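Nitrate reductase (Ulva prolifera, PDB 5YLY) catalyses the first step of nitrate assimilation, probably reducing nitrate to nitrite with NADH; the crystallised cytochrome b5 reductase domain carries FAD. Local coordinates at residues D246-E249 / R250-R254; M281-K285 / G286-I290; Y147-P150 / G151-K154; F27-P30 / K31-K34. All coordinates share one frame; numbering follows the deposited sequence.

Interaction 1: D246-E249 / R250-R254; sequences DMCE and RALFR
Leu252 N donates to Cys248 O at 2.8 Å with an N-H...O angle of 142°, the shortest direct bond between 246-249 and 250-254. Ala251 N to Met247 O and Arg250 N to Asp246 O repeat the i to i+4 spacing one and two residues earlier. These are the closing bonds of helix 245-251, and at Leu252 the chain leaves helical geometry. A water spans the break, donating to Glu249 O and to Leu252 O at 2.7 Å each. Glu249 and Arg254 meet just beyond it: NH2 of Arg254 reaches OE2 of Glu249 at 3.0 Å, close to the guanidinium plane but on the anti side of the carboxylate and tilted out of its plane, the two groups turned 56° apart. The bend of Arg254 at chi3 (77°) brings its guanidinium back toward the helix. Arg250, in the last turn, folds back toward Met247, its NH2 3.7 Å from Met247 CA, with that carbon over one face of the guanidinium. Its salt bridge from NE to Asp246 OD1 is long at 3.7 Å, while NH2 is bonded to Ser239. Inward, Cys248 CB touches Leu252 CD1 at 4.2 Å, and Leu252 packs on Leu197 and Ile168 of the parallel sheet.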
loop_
_atom_site.group_PDB
_atom_site.type_symbol
_atom_site.label_atom_id
_atom_site.label_comp_id
_atom_site.label_asym_id
_atom_site.label_seq_id
_atom_site.Cartn_x
_atom_site.Cartn_y
_atom_site.Cartn_z
ATOM N N ASP A 246 6.353 9.874 -20.527
ATOM C CA ASP A 246 5.674 8.987 -21.487
ATOM C C ASP A 246 4.924 7.872 -20.762
ATOM O O ASP A 246 3.770 7.608 -21.079
ATOM C CB ASP A 246 6.677 8.369 -22.476
ATOM C CG ASP A 246 6.218 8.420 -23.916
ATOM O OD1 ASP A 246 5.170 7.804 -24.228
ATOM O OD2 ASP A 246 6.877 9.119 -24.723
ATOM N N MET A 247 5.569 7.237 -19.775
ATOM C CA MET A 247 4.939 6.178 -19.008
ATOM C C MET A 247 3.749 6.702 -18.202
ATOM O O MET A 247 2.702 6.039 -18.161
ATOM C CB MET A 247 5.947 5.493 -18.097
ATOM C CG MET A 247 5.448 4.163 -17.558
ATOM S SD MET A 247 6.650 3.469 -16.398
ATOM C CE MET A 247 8.106 3.342 -17.443
ATOM N N CYS A 248 3.901 7.897 -17.574
ATOM C CA CYS A 248 2.808 8.512 -16.805
ATOM C C CYS A 248 1.642 8.869 -17.730
ATOM O O CYS A 248 0.494 8.684 -17.344
ATOM C CB CYS A 248 3.302 9.735 -16.034
ATOM S SG CYS A 248 4.442 9.349 -14.678
ATOM N N GLU A 249 1.930 9.370 -18.953
ATOM C CA GLU A 249 0.864 9.726 -19.899
ATOM C C GLU A 249 0.132 8.488 -20.419
ATOM O O GLU A 249 -1.070 8.545 -20.673
ATOM C CB GLU A 249 1.401 10.587 -21.062
ATOM C CG GLU A 249 1.779 11.995 -20.626
ATOM C CD GLU A 249 2.490 12.874 -21.643
ATOM O OE1 GLU A 249 3.135 12.331 -22.573
ATOM O OE2 GLU A 249 2.437 14.116 -21.475
ATOM N N ARG A 250 0.855 7.381 -20.603
ATOM C CA ARG A 250 0.220 6.143 -21.071
ATOM C C ARG A 250 -0.636 5.480 -19.990
ATOM O O ARG A 250 -1.728 5.002 -20.276
ATOM C CB ARG A 250 1.261 5.142 -21.611
ATOM C CG ARG A 250 1.884 5.597 -22.947
ATOM C CD ARG A 250 2.814 4.568 -23.572
ATOM N NE ARG A 250 4.122 4.510 -22.908
ATOM C CZ ARG A 250 4.488 3.566 -22.044
ATOM N NH1 ARG A 250 3.649 2.590 -21.723
ATOM N NH2 ARG A 250 5.699 3.593 -21.495
ATOM N N ALA A 251 -0.144 5.455 -18.754
ATOM C CA ALA A 251 -0.766 4.761 -17.629
ATOM C C ALA A 251 -1.745 5.539 -16.797
ATOM O O ALA A 251 -2.578 4.911 -16.146
ATOM C CB ALA A 251 0.338 4.233 -16.713
ATOM N N LEU A 252 -1.621 6.877 -16.735
ATOM C CA LEU A 252 -2.426 7.671 -15.803
ATOM C C LEU A 252 -3.332 8.719 -16.417
ATOM O O LEU A 252 -3.159 9.098 -17.574
ATOM C CB LEU A 252 -1.452 8.356 -14.799
ATOM C CG LEU A 252 -0.437 7.431 -14.070
ATOM C CD1 LEU A 252 0.549 8.252 -13.295
ATOM C CD2 LEU A 252 -1.173 6.408 -13.121
ATOM N N PHE A 253 -4.274 9.235 -15.613
ATOM C CA PHE A 253 -5.142 10.337 -16.046
ATOM C C PHE A 253 -4.371 11.661 -15.975
ATOM O O PHE A 253 -3.567 11.863 -15.053
ATOM C CB PHE A 253 -6.357 10.479 -15.097
ATOM C CG PHE A 253 -7.327 9.323 -15.051
ATOM C CD1 PHE A 253 -8.033 8.937 -16.189
ATOM C CD2 PHE A 253 -7.583 8.661 -13.858
ATOM C CE1 PHE A 253 -8.955 7.890 -16.136
ATOM C CE2 PHE A 253 -8.523 7.623 -13.801
ATOM C CZ PHE A 253 -9.201 7.246 -14.944
ATOM N N ARG A 254 -4.665 12.592 -16.899
ATOM C CA ARG A 254 -4.106 13.942 -16.826
ATOM C C ARG A 254 -4.937 14.677 -15.776
ATOM O O ARG A 254 -6.059 14.249 -15.484
ATOM C CB ARG A 254 -4.238 14.662 -18.177
ATOM C CG ARG A 254 -3.290 14.121 -19.240
ATOM C CD ARG A 254 -3.064 15.086 -20.393
ATOM N NE ARG A 254 -2.157 16.192 -20.078
ATOM C CZ ARG A 254 -0.828 16.136 -20.122
ATOM N NH1 ARG A 254 -0.103 17.203 -19.809
ATOM N NH2 ARG A 254 -0.214 15.011 -20.461
HETATM O O HOH W 1 -2.640 10.524 -19.803
#

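Interaction 2: M281-K285 / G286-I290; sequences MGFEK and GVTSI
The turn that leads from helix 267-280 into strand 289-291 closes around Glu284 O, which accepts three backbone N-H groups from 286-290. Thr288 N lies 2.8 Å from Glu284 O in the carbonyl plane; Val287 N and Ser289 N reach the same oxygen from above that plane, which leaves the carbonyl little freedom to rotate. Thr288 adds a bond in the reverse sense: its OG1 accepts Glu284 N at 2.8 Å. With chi1 at 60°, OG1 sits between the backbone N and the carbonyl carbon of Thr288, turned back toward the 283-284 peptide, and a water links it to Gly282 O. Lys285 and Ser289 form a single backbone bridge here, and strand 289-291 then joins the edge of the six-stranded parallel sheet of the NAD-binding fold, beside strand 259-264. The helix itself ends in a Schellman motif, with Gly282 at positive phi (102°). CD1 of Phe283 comes against Thr288 O and OG1, while Ser289 OG approaches Phe283 CB to 3.2 Å; the Phe283 ring is buried against Leu278 and Thr259. On the outer side, the flat end of Glu284 lies against the branches of Val287, Glu284 CD 3.4 Å from Val287 CG1.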
loop_
_atom_site.group_PDB
_atom_site.type_symbol
_atom_site.label_atom_id
_atom_site.label_comp_id
_atom_site.label_asym_id
_atom_site.label_seq_id
_atom_site.Cartn_x
_atom_site.Cartn_y
_atom_site.Cartn_z
ATOM N N MET A 281 1.823 16.919 -15.994
ATOM C CA MET A 281 0.469 16.469 -16.357
ATOM C C MET A 281 -0.649 17.317 -15.729
ATOM O O MET A 281 -1.835 16.979 -15.869
ATOM C CB MET A 281 0.284 14.985 -16.054
ATOM C CG MET A 281 1.040 14.108 -17.012
ATOM S SD MET A 281 0.961 12.375 -16.502
ATOM C CE MET A 281 -0.667 11.931 -17.111
ATOM N N GLY A 282 -0.258 18.398 -15.044
ATOM C CA GLY A 282 -1.181 19.343 -14.418
ATOM C C GLY A 282 -1.384 19.226 -12.919
ATOM O O GLY A 282 -2.156 19.998 -12.351
ATOM N N PHE A 283 -0.749 18.246 -12.269
ATOM C CA PHE A 283 -0.905 18.061 -10.829
ATOM C C PHE A 283 -0.053 19.042 -10.020
ATOM O O PHE A 283 0.856 19.673 -10.559
ATOM C CB PHE A 283 -0.670 16.590 -10.420
ATOM C CG PHE A 283 -1.689 15.669 -11.051
ATOM C CD1 PHE A 283 -2.923 15.450 -10.446
ATOM C CD2 PHE A 283 -1.416 15.024 -12.255
ATOM C CE1 PHE A 283 -3.874 14.614 -11.038
ATOM C CE2 PHE A 283 -2.360 14.178 -12.839
ATOM C CZ PHE A 283 -3.589 13.983 -12.227
ATOM N N GLU A 284 -0.390 19.197 -8.731
ATOM C CA GLU A 284 0.262 20.121 -7.806
ATOM C C GLU A 284 0.631 19.367 -6.521
ATOM O O GLU A 284 -0.257 18.877 -5.818
ATOM C CB GLU A 284 -0.709 21.274 -7.505
ATOM C CG GLU A 284 -0.083 22.518 -6.906
ATOM C CD GLU A 284 -1.082 23.601 -6.535
ATOM O OE1 GLU A 284 -2.257 23.512 -6.965
ATOM O OE2 GLU A 284 -0.699 24.520 -5.776
ATOM N N LYS A 285 1.940 19.276 -6.227
ATOM C CA LYS A 285 2.466 18.606 -5.036
ATOM C C LYS A 285 1.823 19.141 -3.752
ATOM O O LYS A 285 1.771 20.351 -3.552
ATOM C CB LYS A 285 4.000 18.721 -4.964
ATOM C CG LYS A 285 4.612 17.716 -3.984
ATOM C CD LYS A 285 6.042 18.032 -3.609
ATOM C CE LYS A 285 6.503 17.125 -2.491
ATOM N NZ LYS A 285 7.821 17.536 -1.943
ATOM N N GLY A 286 1.290 18.226 -2.942
ATOM C CA GLY A 286 0.645 18.526 -1.669
ATOM C C GLY A 286 -0.808 18.933 -1.741
ATOM O O GLY A 286 -1.464 19.023 -0.700
ATOM N N VAL A 287 -1.322 19.223 -2.954
ATOM C CA VAL A 287 -2.712 19.644 -3.135
ATOM C C VAL A 287 -3.451 18.592 -3.997
ATOM O O VAL A 287 -4.433 18.017 -3.520
ATOM C CB VAL A 287 -2.881 21.132 -3.590
ATOM C CG1 VAL A 287 -1.555 21.878 -3.684
ATOM C CG2 VAL A 287 -3.784 21.348 -4.801
ATOM N N THR A 288 -2.959 18.303 -5.218
ATOM C CA THR A 288 -3.603 17.287 -6.078
ATOM C C THR A 288 -2.718 16.047 -6.266
ATOM O O THR A 288 -3.156 15.071 -6.871
ATOM C CB THR A 288 -4.103 17.852 -7.406
ATOM O OG1 THR A 288 -3.013 18.408 -8.133
ATOM C CG2 THR A 288 -5.228 18.864 -7.233
ATOM N N SER A 289 -1.482 16.095 -5.754
ATOM C CA SER A 289 -0.510 14.995 -5.730
ATOM C C SER A 289 -0.205 14.804 -4.244
ATOM O O SER A 289 0.470 15.653 -3.643
ATOM C CB SER A 289 0.760 15.371 -6.493
ATOM O OG SER A 289 0.674 15.113 -7.883
ATOM N N ILE A 290 -0.741 13.727 -3.641
ATOM C CA ILE A 290 -0.646 13.474 -2.211
ATOM C C ILE A 290 0.192 12.240 -1.932
ATOM O O ILE A 290 -0.055 11.185 -2.518
ATOM C CB ILE A 290 -2.097 13.378 -1.612
ATOM C CG1 ILE A 290 -2.875 14.710 -1.783
ATOM C CG2 ILE A 290 -2.118 12.900 -0.135
ATOM C CD1 ILE A 290 -4.417 14.568 -1.879
HETATM O O HOH W 2 -3.664 20.280 -9.985
#

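Interaction 3: Y147-P150 / G151-K154; sequences YDRP and GHYK
The guanidinium of Arg149 lies flat on one face of the His152 ring, with centres 4.0 Å apart and planes only 15° from parallel. The overlap is displaced toward the ring's rim: NH2 of Arg149 is the nearest group, 3.3 Å from CD2 of His152. Asp148 takes the edge of the same ring. Its OD1 receives the N-H of His152 ND1 at 2.7 Å, in the ring plane and along the syn lone pair, and an N-H...O angle of 174° makes the bond almost straight. The imidazole is therefore held both by stacking and by an in-plane bond, which together fix its rotation. Asp148 CG stands between its own backbone N and carbonyl carbon (chi1 63°), a setting that directs the carboxylate across to the second strand, where OD2 also lies 3.5 Å from Lys154 CE. The Tyr147 ring runs back along the turn, its CD1 3.4 Å from His152 O, and Arg149 O lies over one of its faces, toward the rim. Tyr147 OH accepts Gly151 N at 2.8 Å and is further bonded to Asp190 and Thr192, so the hydroxyl ties the turn to a neighbouring loop. The backbone bonds are poorer: His152 N to Arg149 O is weak at 3.0 Å, and so is Asp148 N to His152 O. Pro150 and Gly151 fill the two central positions of a type II beta turn, the classic Pro-Gly sequence, which closes the hairpin of strands 145-149 and 152-155. Strand 158-161 completes a three-stranded antiparallel sheet, consistent with the interdomain linker of cytochrome b5 reductases.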
loop_
_atom_site.group_PDB
_atom_site.type_symbol
_atom_site.label_atom_id
_atom_site.label_comp_id
_atom_site.label_asym_id
_atom_site.label_seq_id
_atom_site.Cartn_x
_atom_site.Cartn_y
_atom_site.Cartn_z
ATOM N N TYR A 147 -10.049 8.724 2.701
ATOM C CA TYR A 147 -11.069 8.586 1.655
ATOM C C TYR A 147 -12.270 8.127 2.488
ATOM O O TYR A 147 -12.382 6.939 2.818
ATOM C CB TYR A 147 -10.629 7.519 0.628
ATOM C CG TYR A 147 -11.614 7.358 -0.512
ATOM C CD1 TYR A 147 -11.642 8.267 -1.569
ATOM C CD2 TYR A 147 -12.533 6.310 -0.524
ATOM C CE1 TYR A 147 -12.556 8.128 -2.617
ATOM C CE2 TYR A 147 -13.450 6.163 -1.567
ATOM C CZ TYR A 147 -13.465 7.082 -2.601
ATOM O OH TYR A 147 -14.317 6.909 -3.655
ATOM N N ASP A 148 -13.098 9.088 2.909
ATOM C CA ASP A 148 -14.141 8.899 3.921
ATOM C C ASP A 148 -15.525 8.459 3.452
ATOM O O ASP A 148 -16.342 8.035 4.289
ATOM C CB ASP A 148 -14.293 10.169 4.766
ATOM C CG ASP A 148 -14.737 11.416 4.014
ATOM O OD1 ASP A 148 -14.323 11.587 2.846
ATOM O OD2 ASP A 148 -15.472 12.238 4.608
ATOM N N ARG A 149 -15.817 8.611 2.162
ATOM C CA ARG A 149 -17.095 8.190 1.595
ATOM C C ARG A 149 -16.941 8.149 0.089
ATOM O O ARG A 149 -16.023 8.808 -0.425
ATOM C CB ARG A 149 -18.276 9.100 2.034
ATOM C CG ARG A 149 -18.098 10.577 1.749
ATOM C CD ARG A 149 -19.314 11.366 2.231
ATOM N NE ARG A 149 -19.089 12.810 2.135
ATOM C CZ ARG A 149 -19.337 13.535 1.051
ATOM N NH1 ARG A 149 -19.832 12.963 -0.041
ATOM N NH2 ARG A 149 -19.100 14.839 1.051
ATOM N N PRO A 150 -17.829 7.413 -0.637
ATOM C CA PRO A 150 -17.671 7.322 -2.090
ATOM C C PRO A 150 -17.493 8.672 -2.751
ATOM O O PRO A 150 -18.295 9.566 -2.530
ATOM C CB PRO A 150 -18.949 6.606 -2.536
ATOM C CG PRO A 150 -19.295 5.728 -1.366
ATOM C CD PRO A 150 -18.946 6.560 -0.166
ATOM N N GLY A 151 -16.408 8.815 -3.508
ATOM C CA GLY A 151 -16.108 10.032 -4.260
ATOM C C GLY A 151 -15.761 11.248 -3.427
ATOM O O GLY A 151 -16.008 12.367 -3.865
ATOM N N HIS A 152 -15.162 11.052 -2.241
ATOM C CA HIS A 152 -14.792 12.159 -1.356
ATOM C C HIS A 152 -13.605 11.816 -0.493
ATOM O O HIS A 152 -13.481 10.675 -0.018
ATOM C CB HIS A 152 -15.985 12.579 -0.459
ATOM C CG HIS A 152 -15.765 13.844 0.334
ATOM N ND1 HIS A 152 -15.205 13.811 1.599
ATOM C CD2 HIS A 152 -16.027 15.133 0.007
ATOM C CE1 HIS A 152 -15.130 15.076 1.998
ATOM N NE2 HIS A 152 -15.619 15.906 1.078
ATOM N N TYR A 153 -12.750 12.819 -0.259
ATOM C CA TYR A 153 -11.583 12.635 0.607
ATOM C C TYR A 153 -11.323 13.867 1.477
ATOM O O TYR A 153 -11.806 14.977 1.203
ATOM C CB TYR A 153 -10.312 12.243 -0.200
ATOM C CG TYR A 153 -9.714 13.398 -0.984
ATOM C CD1 TYR A 153 -10.172 13.712 -2.260
ATOM C CD2 TYR A 153 -8.709 14.197 -0.432
ATOM C CE1 TYR A 153 -9.664 14.805 -2.961
ATOM C CE2 TYR A 153 -8.190 15.288 -1.127
ATOM C CZ TYR A 153 -8.671 15.589 -2.392
ATOM O OH TYR A 153 -8.141 16.647 -3.097
ATOM N N LYS A 154 -10.504 13.663 2.504
ATOM C CA LYS A 154 -10.017 14.717 3.385
ATOM C C LYS A 154 -8.497 14.554 3.345
ATOM O O LYS A 154 -8.007 13.421 3.353
ATOM C CB LYS A 154 -10.480 14.505 4.842
ATOM C CG LYS A 154 -11.976 14.543 5.109
ATOM C CD LYS A 154 -12.253 13.998 6.495
ATOM C CE LYS A 154 -13.667 14.213 6.939
ATOM N NZ LYS A 154 -13.898 13.526 8.236
#

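Interaction 4: F27-P30 / K31-K34; sequences FLNP and KKQK
Lys34 bends at chi3 (74°) and thereby swings its ammonium group back to Phe27 O, while Asn29, with CG anti to the backbone N (chi1 -178°), turns its amide toward the N-H of Lys31. NZ of Lys34 donates to Phe27 O at 3.1 Å, in the carbonyl plane and on a lone pair; its strongest partner is Glu56, through a salt bridge. A water accepts from both Lys34 NZ (2.9 Å) and Asn29 ND2 (3.1 Å), so the two polar ends are linked without touching directly. The other end of the Asn29 amide faces the turn: OD1 accepts Lys31 N at 3.1 Å, closing an Asx turn, although the donor stands above the amide plane instead of on a lone pair. The main chain adds its own bond, Lys32 N to Asn29 O at 3.0 Å with a nearly straight N-H...O angle of 166°, closing a type I beta turn from Asn29 to Lys32. Two carbonyl oxygens of one residue, side chain and backbone, thus take successive N-H groups of the reversal. The aliphatic part of Lys32 runs beside the Asn29 amide, CD passing 3.6 Å from ND2. Phe27 and Lys34 lie side by side and run in opposite senses, CZ of Phe27 3.8 Å from CB of Lys34. The turn lies on the surface and leads into strand 34-43 of the antiparallel sheet in the FAD-binding domain; the Phe27 ring packs beneath it on Val138 of strand 135-142 and on Leu55, while Lys34 joins Val138 by backbone bonding.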
loop_
_atom_site.group_PDB
_atom_site.type_symbol
_atom_site.label_atom_id
_atom_site.label_comp_id
_atom_site.label_asym_id
_atom_site.label_seq_id
_atom_site.Cartn_x
_atom_site.Cartn_y
_atom_site.Cartn_z
ATOM N N PHE A 27 -10.400 -1.631 17.621
ATOM C CA PHE A 27 -9.117 -2.074 18.143
ATOM C C PHE A 27 -8.117 -0.911 18.146
ATOM O O PHE A 27 -7.509 -0.648 19.182
ATOM C CB PHE A 27 -8.568 -3.222 17.314
ATOM C CG PHE A 27 -7.165 -3.659 17.676
ATOM C CD1 PHE A 27 -6.942 -4.505 18.751
ATOM C CD2 PHE A 27 -6.076 -3.277 16.903
ATOM C CE1 PHE A 27 -5.653 -4.935 19.074
ATOM C CE2 PHE A 27 -4.785 -3.747 17.207
ATOM C CZ PHE A 27 -4.589 -4.575 18.289
ATOM N N LEU A 28 -7.949 -0.214 17.008
ATOM C CA LEU A 28 -6.987 0.883 16.917
ATOM C C LEU A 28 -7.332 2.082 17.786
ATOM O O LEU A 28 -8.470 2.578 17.781
ATOM C CB LEU A 28 -6.735 1.318 15.477
ATOM C CG LEU A 28 -6.111 0.266 14.562
ATOM C CD1 LEU A 28 -6.133 0.759 13.160
ATOM C CD2 LEU A 28 -4.676 -0.105 15.016
ATOM N N ASN A 29 -6.328 2.520 18.556
ATOM C CA ASN A 29 -6.432 3.665 19.462
ATOM C C ASN A 29 -5.145 4.458 19.274
ATOM O O ASN A 29 -4.070 3.957 19.603
ATOM C CB ASN A 29 -6.609 3.214 20.914
ATOM C CG ASN A 29 -6.764 4.364 21.871
ATOM O OD1 ASN A 29 -6.394 5.503 21.570
ATOM N ND2 ASN A 29 -7.269 4.085 23.059
ATOM N N PRO A 30 -5.226 5.662 18.672
ATOM C CA PRO A 30 -4.001 6.406 18.345
ATOM C C PRO A 30 -3.151 6.828 19.547
ATOM O O PRO A 30 -2.002 7.215 19.354
ATOM C CB PRO A 30 -4.527 7.609 17.549
ATOM C CG PRO A 30 -5.938 7.793 18.045
ATOM C CD PRO A 30 -6.425 6.385 18.190
ATOM N N LYS A 31 -3.689 6.700 20.769
ATOM C CA LYS A 31 -2.996 7.080 22.002
ATOM C C LYS A 31 -2.355 5.868 22.658
ATOM O O LYS A 31 -1.675 6.034 23.679
ATOM C CB LYS A 31 -3.996 7.663 23.015
ATOM C CG LYS A 31 -4.781 8.883 22.573
ATOM C CD LYS A 31 -5.521 9.404 23.790
ATOM C CE LYS A 31 -6.700 10.272 23.459
ATOM N NZ LYS A 31 -7.524 10.523 24.669
ATOM N N LYS A 32 -2.629 4.642 22.133
ATOM C CA LYS A 32 -2.171 3.430 22.790
ATOM C C LYS A 32 -1.455 2.430 21.899
ATOM O O LYS A 32 -1.752 2.312 20.705
ATOM C CB LYS A 32 -3.353 2.720 23.465
ATOM C CG LYS A 32 -3.956 3.463 24.647
ATOM C CD LYS A 32 -4.978 2.631 25.388
ATOM C CE LYS A 32 -5.371 3.307 26.677
ATOM N NZ LYS A 32 -6.236 2.438 27.511
ATOM N N GLN A 33 -0.524 1.683 22.526
ATOM C CA GLN A 33 0.172 0.550 21.905
ATOM C C GLN A 33 -0.721 -0.623 22.285
ATOM O O GLN A 33 -0.955 -0.863 23.479
ATOM C CB GLN A 33 1.585 0.356 22.496
ATOM C CG GLN A 33 2.576 1.473 22.160
ATOM C CD GLN A 33 2.971 1.532 20.694
ATOM O OE1 GLN A 33 2.693 0.638 19.892
ATOM N NE2 GLN A 33 3.647 2.602 20.317
ATOM N N LYS A 34 -1.299 -1.291 21.282
ATOM C CA LYS A 34 -2.212 -2.396 21.567
ATOM C C LYS A 34 -1.646 -3.698 21.093
ATOM O O LYS A 34 -1.200 -3.789 19.958
ATOM C CB LYS A 34 -3.610 -2.113 20.998
ATOM C CG LYS A 34 -4.257 -0.955 21.820
ATOM C CD LYS A 34 -5.733 -0.814 21.666
ATOM C CE LYS A 34 -6.568 -1.852 22.370
ATOM N NZ LYS A 34 -8.003 -1.686 22.013
HETATM O O HOH W 3 -8.241 1.097 22.915
#

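Interactions 1 and 2 belong to the NAD-binding half and touch directly: Met281 CE lies 3.5 Å from Cys248 O, and Phe283 CE2 3.4 Å from Phe253 O, so the end of helix 245-251 and the loop after it pack against the start of 281-290. Interaction 2 in turn meets interaction 3, where Ile290 CD1 approaches Tyr153 CE2 at 3.9 Å, joining the parallel sheet to the hairpin. Interaction 4 stands apart, its centre about 39 Å from that of interaction 1, across the chain's centre. The Tyr147 side chain is about 11 Å from that of Thr91 and the Phe27 side chain about 12 Å from that of Tyr90, both probable FAD-binding residues.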